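Local coordinates for alpha-fucosidase GH29 (Fusarium graminearum, PDB 4PSR), which hydrolyses alpha-L-fucosides, probably including alpha-1,6-linked fucose on the reducing-end N-acetylglucosamine of glycoprotein glycans, at residues P122-H127 and I168-A173; P386-G391 and D404-R409. One frame throughout, in Å; residues are numbered along the deposited sequence. Where two conformers were deposited one is given.

Contact 1: residues P122-H127 and I168-A173. With FUL (beta-L-fucopyranose), chain M.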
ATOM      1  N   PRO A 122       6.161  -4.278 -12.415  1.00  9.26           N
ATOM      2  CA  PRO A 122       6.916  -3.055 -12.691  1.00  9.74           C
ATOM      3  C   PRO A 122       6.089  -1.776 -12.577  1.00 10.20           C
ATOM      4  O   PRO A 122       4.874  -1.774 -12.750  1.00  9.95           O
ATOM      5  CB  PRO A 122       7.278  -3.191 -14.167  1.00 10.84           C
ATOM      6  CG  PRO A 122       6.097  -4.000 -14.740  1.00 11.16           C
ATOM      7  CD  PRO A 122       5.759  -4.987 -13.652  1.00  8.15           C
ATOM      8  N   VAL A 123       6.793  -0.678 -12.352  1.00  8.94           N
ATOM      9  CA  VAL A 123       6.346   0.608 -12.856  1.00  9.13           C
ATOM     10  C   VAL A 123       6.407   0.496 -14.376  1.00 10.15           C
ATOM     11  O   VAL A 123       7.482   0.293 -14.954  1.00 10.78           O
ATOM     12  CB  VAL A 123       7.238   1.770 -12.347  1.00 10.29           C
ATOM     13  CG1 VAL A 123       6.928   3.057 -13.091  1.00 10.55           C
ATOM     14  CG2 VAL A 123       7.042   1.950 -10.857  1.00 10.61           C
ATOM     15  N   ALA A 124       5.255   0.573 -15.039  1.00  9.80           N
ATOM     16  CA  ALA A 124       5.202   0.444 -16.497  1.00  9.47           C
ATOM     17  C   ALA A 124       5.417   1.790 -17.177  1.00 10.35           C
ATOM     18  O   ALA A 124       5.940   1.843 -18.303  1.00 11.45           O
ATOM     19  CB  ALA A 124       3.889  -0.158 -16.948  1.00 10.94           C
ATOM     20  N   GLU A 125       4.984   2.877 -16.525  1.00 10.36           N
ATOM     21  CA  GLU A 125       5.246   4.231 -17.039  1.00  9.46           C
ATOM     22  C   GLU A 125       5.205   5.152 -15.827  1.00  9.94           C
ATOM     23  O   GLU A 125       4.189   5.174 -15.124  1.00 10.90           O
ATOM     24  CB  GLU A 125       4.225   4.663 -18.071  1.00 10.07           C
ATOM     25  CG  GLU A 125       4.518   6.086 -18.563  1.00 11.12           C
ATOM     26  CD  GLU A 125       3.743   6.527 -19.769  1.00 12.59           C
ATOM     27  OE1 GLU A 125       3.100   5.710 -20.426  1.00 11.37           O
ATOM     28  OE2 GLU A 125       3.770   7.764 -20.040  1.00 11.83           O
ATOM     29  N   HIS A 126       6.290   5.880 -15.594  1.00  9.52           N
ATOM     30  CA  HIS A 126       6.321   6.854 -14.506  1.00 10.05           C
ATOM     31  C   HIS A 126       5.800   8.211 -15.035  1.00  9.64           C
ATOM     32  O   HIS A 126       4.924   8.220 -15.872  1.00 10.94           O
ATOM     33  CB  HIS A 126       7.725   6.889 -13.886  1.00 10.58           C
ATOM     34  CG  HIS A 126       7.753   7.476 -12.523  1.00  9.20           C
ATOM     35  ND1 HIS A 126       8.185   8.765 -12.295  1.00 11.60           N
ATOM     36  CD2 HIS A 126       7.322   7.002 -11.334  1.00 10.25           C
ATOM     37  CE1 HIS A 126       8.065   9.040 -11.006  1.00 13.23           C
ATOM     38  NE2 HIS A 126       7.533   7.989 -10.402  1.00 11.94           N
ATOM     39  N   HIS A 127       6.309   9.338 -14.519  1.00 10.48           N
ATOM     40  CA  HIS A 127       5.873  10.670 -14.955  1.00 10.16           C
ATOM     41  C   HIS A 127       6.615  11.158 -16.213  1.00 10.33           C
ATOM     42  O   HIS A 127       6.233  12.198 -16.758  1.00 10.74           O
ATOM     43  CB  HIS A 127       6.160  11.749 -13.884  1.00 10.41           C
ATOM     44  CG  HIS A 127       5.569  11.529 -12.517  1.00  9.20           C
ATOM     45  ND1 HIS A 127       4.283  11.073 -12.273  1.00 10.67           N
ATOM     46  CD2 HIS A 127       6.109  11.801 -11.303  1.00 10.69           C
ATOM     47  CE1 HIS A 127       4.073  11.081 -10.964  1.00 10.32           C
ATOM     48  NE2 HIS A 127       5.164  11.496 -10.351  1.00 11.72           N
ATOM     49  N   ILE A 168       0.645  -3.489 -12.006  1.00  9.07           N
ATOM     50  CA  ILE A 168       1.296  -2.544 -12.915  1.00  9.58           C
ATOM     51  C   ILE A 168       1.077  -1.138 -12.368  1.00  9.44           C
ATOM     52  O   ILE A 168      -0.078  -0.763 -12.108  1.00 10.73           O
ATOM     53  CB  ILE A 168       0.737  -2.637 -14.356  1.00  9.73           C
ATOM     54  CG1 ILE A 168       1.001  -4.029 -14.971  1.00 11.70           C
ATOM     55  CG2 ILE A 168       1.307  -1.516 -15.239  1.00 11.60           C
ATOM     56  CD1 ILE A 168       2.451  -4.315 -15.334  1.00 12.33           C
ATOM     57  N   ALA A 169       2.153  -0.383 -12.188  1.00  9.24           N
ATOM     58  CA  ALA A 169       2.070   1.020 -11.738  1.00 10.02           C
ATOM     59  C   ALA A 169       2.191   1.977 -12.901  1.00 11.10           C
ATOM     60  O   ALA A 169       3.066   1.860 -13.780  1.00 10.50           O
ATOM     61  CB  ALA A 169       3.124   1.313 -10.661  1.00 10.54           C
ATOM     62  N   MET A 170       1.272   2.951 -12.893  1.00  9.64           N
ATOM     63  CA  MET A 170       1.116   3.944 -13.941  1.00 10.59           C
ATOM     64  C   MET A 170       1.083   5.329 -13.313  1.00 10.31           C
ATOM     65  O   MET A 170       0.255   5.583 -12.436  1.00 10.25           O
ATOM     66  CB  MET A 170      -0.172   3.691 -14.701  1.00  9.50           C
ATOM     67  CG  MET A 170      -0.230   2.356 -15.421  1.00 10.13           C
ATOM     68  SD  MET A 170       0.859   2.268 -16.856  1.00 11.35           S
ATOM     69  CE  MET A 170      -0.108   3.259 -18.019  1.00 13.84           C
ATOM     70  N   HIS A 171       1.977   6.210 -13.750  1.00 10.01           N
ATOM     71  CA  HIS A 171       2.084   7.548 -13.172  1.00  8.80           C
ATOM     72  C   HIS A 171       2.002   8.628 -14.284  1.00 11.35           C
ATOM     73  O   HIS A 171       2.633   9.684 -14.196  1.00 10.81           O
ATOM     74  CB  HIS A 171       3.396   7.753 -12.357  1.00 10.80           C
ATOM     75  CG  HIS A 171       3.863   6.584 -11.520  1.00 10.78           C
ATOM     76  ND1 HIS A 171       4.248   6.731 -10.206  1.00 10.07           N
ATOM     77  CD2 HIS A 171       4.082   5.277 -11.829  1.00 11.08           C
ATOM     78  CE1 HIS A 171       4.691   5.569  -9.740  1.00 11.36           C
ATOM     79  NE2 HIS A 171       4.603   4.673 -10.708  1.00 11.29           N
ATOM     80  N   GLN A 172       1.180   8.363 -15.296  1.00 10.69           N
ATOM     81  CA  GLN A 172       1.256   9.129 -16.539  1.00 10.81           C
ATOM     82  C   GLN A 172       0.393  10.389 -16.572  1.00 12.83           C
ATOM     83  O   GLN A 172       0.478  11.155 -17.528  1.00 12.36           O
ATOM     84  CB  GLN A 172       1.062   8.226 -17.765  1.00 10.56           C
ATOM     85  CG  GLN A 172      -0.349   7.912 -18.225  1.00 11.95           C
ATOM     86  CD  GLN A 172      -1.137   6.932 -17.375  1.00 11.05           C
ATOM     87  OE1 GLN A 172      -0.792   6.674 -16.214  1.00 11.42           O
ATOM     88  NE2 GLN A 172      -2.215   6.378 -17.937  1.00 10.71           N
ATOM     89  N   ALA A 173      -0.368  10.648 -15.515  1.00 11.39           N
ATOM     90  CA  ALA A 173      -1.126  11.908 -15.430  1.00 10.92           C
ATOM     91  C   ALA A 173      -0.246  13.111 -15.187  1.00 10.64           C
ATOM     92  O   ALA A 173      -0.453  14.175 -15.815  1.00 11.29           O
ATOM     93  CB  ALA A 173      -2.173  11.824 -14.358  1.00 11.43           C
TER
HETATM   94  C1  FUL M 622       4.862   9.750  -5.972  1.00 13.49           C
HETATM   95  C2  FUL M 622       5.744   9.942  -7.188  1.00 16.14           C
HETATM   96  O2  FUL M 622       5.872  11.324  -7.557  1.00 13.61           O
HETATM   97  C3  FUL M 622       7.085   9.362  -6.823  1.00 13.34           C
HETATM   98  O3  FUL M 622       7.982   9.578  -7.890  1.00 12.57           O
HETATM   99  C4  FUL M 622       6.884   7.893  -6.554  1.00 13.81           C
HETATM  100  O4  FUL M 622       6.464   7.246  -7.751  1.00 13.00           O
HETATM  101  C5  FUL M 622       5.850   7.721  -5.448  1.00 14.89           C
HETATM  102  C6  FUL M 622       5.525   6.270  -5.164  1.00 15.82           C
HETATM  103  O5  FUL M 622       4.622   8.381  -5.744  1.00 13.26           O
HETATM  104  O1  FUL M 622       3.618  10.351  -6.225  1.00 15.10           O
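Val123 pairs with Ala169 and Glu125 with Met170 in parallel fashion, a beta bulge at Ala124 giving 122-127 one extra residue and the short strand segments running at 41° to each other. Three backbone bonds hold the pair: Ala169 N to Pro122 O, Ala124 N to Ala169 O and His171 N to Glu125 O. The small methyl of Ala124 fits tightly against Ile168, CB to CG2 3.4 Å. With helix 151-161 between them, these strands make a beta-alpha-beta unit of the TIM barrel, whose C-terminal strand ends carry the fucose site. There His126, its CG anti to the backbone N (chi1 -160°), sets CD2 over the centre of the His171 ring, 3.3 Å from His171 ND1. The His171 ring in turn presents its edge to the face of His127. His127 ND1 donates to a lone pair of His171 O at 2.9 Å, which fixes the rotation of the His127 ring and leaves His127 NE2 to bond fucose O2, also at 2.9 Å. Histidine suits position 127 because its two ring nitrogens point different ways, ND1 to the backbone carbonyl and NE2 to the sugar. His126 NE2 bonds fucose O4 at 3.0 Å and, weakly, O3. His171 ND1 turns to Asp226, and Glu125 pairs with Lys210.

Contact 2: residues P386-G391 and D404-R409. With NAG (2-acetamido-2-deoxy-beta-D-glucopyranose), chain E.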
ATOM      1  N   PRO A 386       4.517   1.820  22.717  1.00 14.20           N
ATOM      2  CA  PRO A 386       5.023   3.183  22.577  1.00 17.50           C
ATOM      3  C   PRO A 386       5.481   3.552  21.173  1.00 17.98           C
ATOM      4  O   PRO A 386       5.419   4.749  20.823  1.00 18.23           O
ATOM      5  CB  PRO A 386       6.200   3.200  23.555  1.00 21.10           C
ATOM      6  CG  PRO A 386       6.686   1.801  23.583  1.00 16.80           C
ATOM      7  CD  PRO A 386       5.444   0.960  23.469  1.00 14.55           C
ATOM      8  N   ASN A 387       5.915   2.577  20.376  1.00 15.12           N
ATOM      9  CA  ASN A 387       6.453   2.871  19.044  1.00 14.36           C
ATOM     10  C   ASN A 387       5.338   2.854  17.998  1.00 15.20           C
ATOM     11  O   ASN A 387       4.739   1.810  17.721  1.00 17.03           O
ATOM     12  CB  ASN A 387       7.582   1.910  18.713  1.00 15.19           C
ATOM     13  CG  ASN A 387       8.761   2.054  19.684  1.00 18.79           C
ATOM     14  OD1 ASN A 387       9.367   3.127  19.767  1.00 18.76           O
ATOM     15  ND2 ASN A 387       9.082   0.998  20.414  1.00 16.67           N
ATOM     16  N   GLN A 388       5.058   4.025  17.437  0.60 15.98           N
ATOM     17  CA  GLN A 388       3.948   4.209  16.511  0.60 16.95           C
ATOM     18  C   GLN A 388       4.340   5.021  15.267  0.60 20.75           C
ATOM     19  O   GLN A 388       5.466   5.534  15.147  0.60 18.15           O
ATOM     20  CB  GLN A 388       2.795   4.906  17.244  0.60 16.87           C
ATOM     21  CG  GLN A 388       2.322   4.178  18.526  0.60 18.34           C
ATOM     22  CD  GLN A 388       1.422   2.956  18.247  0.60 20.28           C
ATOM     23  OE1 GLN A 388       0.868   2.823  17.152  0.60 20.19           O
ATOM     24  NE2 GLN A 388       1.267   2.079  19.242  0.60 27.91           N
ATOM     25  N   VAL A 389       3.396   5.090  14.335  0.60 19.28           N
ATOM     26  CA  VAL A 389       3.506   5.902  13.128  0.60 20.45           C
ATOM     27  C   VAL A 389       2.784   7.217  13.373  0.60 20.19           C
ATOM     28  O   VAL A 389       1.650   7.222  13.872  0.60 20.01           O
ATOM     29  CB  VAL A 389       2.832   5.172  11.922  0.60 18.44           C
ATOM     30  CG1 VAL A 389       2.544   6.135  10.761  0.60 16.94           C
ATOM     31  CG2 VAL A 389       3.684   4.015  11.446  0.60 21.09           C
ATOM     32  N   GLU A 390       3.398   8.342  13.003  1.00 25.77           N
ATOM     33  CA  GLU A 390       2.676   9.619  13.113  1.00 29.94           C
ATOM     34  C   GLU A 390       1.697   9.923  11.969  1.00 33.05           C
ATOM     35  O   GLU A 390       0.699  10.618  12.168  1.00 42.53           O
ATOM     36  CB  GLU A 390       3.673  10.773  13.272  1.00 34.71           C
ATOM     37  CG  GLU A 390       4.209  10.905  14.692  1.00 31.09           C
ATOM     38  CD  GLU A 390       3.092  10.967  15.705  1.00 26.52           C
ATOM     39  OE1 GLU A 390       2.281  11.944  15.645  1.00 33.23           O
ATOM     40  OE2 GLU A 390       2.993  10.025  16.533  1.00 27.81           O
ATOM     41  N   GLY A 391       1.956   9.395  10.785  1.00 43.63           N
ATOM     42  CA  GLY A 391       1.166   9.773   9.631  1.00 55.11           C
ATOM     43  C   GLY A 391       1.712  11.068   9.056  1.00 61.77           C
ATOM     44  O   GLY A 391       2.744  11.567   9.507  1.00 59.23           O
ATOM     45  N   ASP A 404       6.037  -3.523  22.020  1.00 12.29           N
ATOM     46  CA  ASP A 404       5.031  -3.269  20.980  1.00 14.33           C
ATOM     47  C   ASP A 404       4.388  -4.554  20.512  1.00 13.50           C
ATOM     48  O   ASP A 404       5.081  -5.549  20.291  1.00 13.50           O
ATOM     49  CB  ASP A 404       5.673  -2.591  19.772  1.00 13.42           C
ATOM     50  CG  ASP A 404       6.383  -1.307  20.133  1.00 12.75           C
ATOM     51  OD1 ASP A 404       5.672  -0.389  20.610  1.00 14.04           O
ATOM     52  OD2 ASP A 404       7.606  -1.229  19.874  1.00 14.92           O
ATOM     53  N   ILE A 405       3.065  -4.544  20.390  0.60 12.70           N
ATOM     54  CA  ILE A 405       2.350  -5.636  19.748  0.60 12.21           C
ATOM     55  C   ILE A 405       1.403  -5.142  18.660  0.60 10.97           C
ATOM     56  O   ILE A 405       0.866  -4.023  18.719  0.60 10.41           O
ATOM     57  CB  ILE A 405       1.576  -6.528  20.754  0.60 12.88           C
ATOM     58  CG1 ILE A 405       0.621  -5.691  21.609  0.60 12.24           C
ATOM     59  CG2 ILE A 405       2.561  -7.311  21.622  0.60 15.08           C
ATOM     60  CD1 ILE A 405      -0.230  -6.502  22.573  0.60 14.09           C
ATOM     61  N   ARG A 406       1.221  -5.997  17.658  1.00 11.04           N
ATOM     62  CA  ARG A 406       0.265  -5.765  16.565  1.00 11.02           C
ATOM     63  C   ARG A 406      -0.663  -6.979  16.477  1.00 11.60           C
ATOM     64  O   ARG A 406      -0.228  -8.131  16.614  1.00 11.98           O
ATOM     65  CB  ARG A 406       0.977  -5.543  15.234  1.00 11.72           C
ATOM     66  CG  ARG A 406       1.840  -4.268  15.207  1.00 11.11           C
ATOM     67  CD  ARG A 406       0.993  -3.027  15.348  1.00 10.35           C
ATOM     68  NE  ARG A 406       1.760  -1.780  15.267  1.00 12.22           N
ATOM     69  CZ  ARG A 406       2.348  -1.189  16.293  1.00 14.12           C
ATOM     70  NH1 ARG A 406       2.311  -1.704  17.511  1.00 13.19           N
ATOM     71  NH2 ARG A 406       3.001  -0.050  16.099  1.00 13.12           N
ATOM     72  N   PHE A 407      -1.936  -6.728  16.254  1.00 11.02           N
ATOM     73  CA  PHE A 407      -2.951  -7.776  16.242  1.00 10.51           C
ATOM     74  C   PHE A 407      -3.392  -8.111  14.814  1.00 12.06           C
ATOM     75  O   PHE A 407      -3.518  -7.216  13.960  1.00 11.41           O
ATOM     76  CB  PHE A 407      -4.190  -7.293  16.995  1.00 11.71           C
ATOM     77  CG  PHE A 407      -3.958  -6.975  18.450  1.00 11.01           C
ATOM     78  CD1 PHE A 407      -3.632  -7.987  19.360  1.00 14.21           C
ATOM     79  CD2 PHE A 407      -4.118  -5.693  18.909  1.00 12.49           C
ATOM     80  CE1 PHE A 407      -3.461  -7.685  20.707  1.00 13.95           C
ATOM     81  CE2 PHE A 407      -3.935  -5.386  20.262  1.00 14.26           C
ATOM     82  CZ  PHE A 407      -3.616  -6.387  21.156  1.00 13.63           C
ATOM     83  N   THR A 408      -3.699  -9.377  14.568  1.00 12.50           N
ATOM     84  CA  THR A 408      -4.436  -9.789  13.375  1.00  9.56           C
ATOM     85  C   THR A 408      -5.348 -10.937  13.830  1.00 13.42           C
ATOM     86  O   THR A 408      -5.136 -11.496  14.917  1.00 13.11           O
ATOM     87  CB  THR A 408      -3.514 -10.295  12.255  1.00 11.01           C
ATOM     88  OG1 THR A 408      -2.622 -11.284  12.793  1.00 11.43           O
ATOM     89  CG2 THR A 408      -2.703  -9.166  11.604  1.00 10.65           C
ATOM     90  N   ARG A 409      -6.362 -11.286  13.048  1.00 11.94           N
ATOM     91  CA  ARG A 409      -7.255 -12.374  13.458  1.00 13.21           C
ATOM     92  C   ARG A 409      -7.656 -13.221  12.268  1.00 13.25           C
ATOM     93  O   ARG A 409      -7.500 -12.807  11.121  1.00 12.82           O
ATOM     94  CB  ARG A 409      -8.448 -11.857  14.269  1.00 13.62           C
ATOM     95  CG  ARG A 409      -9.227 -10.713  13.667  1.00 15.83           C
ATOM     96  CD  ARG A 409     -10.318 -11.236  12.820  1.00 19.63           C
ATOM     97  NE  ARG A 409     -11.091 -10.199  12.131  1.00 19.75           N
ATOM     98  CZ  ARG A 409     -12.048 -10.494  11.262  1.00 19.28           C
ATOM     99  NH1 ARG A 409     -12.318 -11.764  11.010  1.00 17.51           N
ATOM    100  NH2 ARG A 409     -12.714  -9.535  10.633  1.00 24.32           N
TER
HETATM  101  C1  NAG E 608      11.362  -0.070  23.565  1.00 17.33           C
HETATM  102  C2  NAG E 608      12.418   0.046  24.653  1.00 19.66           C
HETATM  103  C3  NAG E 608      11.914   0.967  25.757  1.00 21.75           C
HETATM  104  C4  NAG E 608      11.505   2.307  25.164  1.00 19.68           C
HETATM  105  C5  NAG E 608      10.527   2.108  24.004  1.00 18.88           C
HETATM  106  C6  NAG E 608      10.207   3.399  23.289  1.00 20.17           C
HETATM  107  C7  NAG E 608      13.971  -1.812  25.079  1.00 35.83           C
HETATM  108  C8  NAG E 608      14.132  -3.177  25.679  1.00 46.98           C
HETATM  109  N2  NAG E 608      12.755  -1.266  25.188  1.00 23.72           N
HETATM  110  O3  NAG E 608      12.947   1.167  26.719  1.00 27.94           O
HETATM  111  O4  NAG E 608      10.868   3.112  26.146  1.00 23.97           O
HETATM  112  O5  NAG E 608      11.088   1.225  23.028  1.00 16.71           O
HETATM  113  O6  NAG E 608      11.379   3.984  22.733  1.00 22.91           O
HETATM  114  O7  NAG E 608      14.900  -1.230  24.533  1.00 53.28           O
HETATM  115  O   HOH W   1       3.334   0.069  19.413  1.00 14.81           O
HETATM  116  O   HOH W   2       1.820   2.537  14.458  1.00 15.37           O
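In Asn387 and Asp404 alike CG lies anti to the carbonyl carbon (chi1 -62° and -56°), and these torsions bring amide and carboxylate together, their planes 65° apart. Asn387 ND2 gives a nearly straight bond of 2.7 Å to the syn lone pair of Asp404 OD2, which also accepts from the backbone N of Asn401. Asp404 OD1 takes the backbone N of Asn387 at 3.0 Å, likewise from the syn side. Aspartate suits the place because its two oxygens can serve main chain and side chain of one residue at once. Pro386 packs its ring carbon CD against the same oxygen, OD1, at 3.2 Å. The other hydrogen of Asn387 ND2 makes a weak bond to O5 of the N-acetylglucosamine beside the glycosylated Asn401.

Arg406, its chain bent at chi2, leans back toward the start of its strand and across to the loop. Its NH2 donates to Asn387 O at 3.0 Å, the acceptor lying at the guanidinium edge and close to its plane. NH1 binds Ile405 O from above the carbonyl plane, and also a water that touches Asn387 O and Asp404 OD1. Spending several N-H groups in different directions is what an arginine does well here, since one plane ties the loop, the strand and the water together. In the conformer given, the Gln388 amide lies nearly parallel to the Arg406 guanidinium and its OE1 bonds Tyr382 OH.

Strand 405-409 lies between 383-384 and 415-420 in an antiparallel sheet, and helix 322-334 flanks it, supplying Asp331 as the salt-bridge partner of Arg406 NE.

Contact 1 closes before contact 2 opens along the chain, and the two lie on opposite sides of the molecule's centre. Their own centres stand about 31 Å apart and their nearest atoms about 20 Å, so neither touches the other. Contact 1 belongs to the barrel and meets bound fucose, where His34, Glu46, Trp47, Asp226 and Lys272 also hydrogen-bond the sugar. Contact 2 ties a loop to a strand of the antiparallel sheet, and the sugar beside it is part of a glycan on the protein, remote from the fucose pocket. A structural thread joins them: helix 322-334, which flanks contact 2, leads into 337-343, a strand of the barrel that includes contact 1.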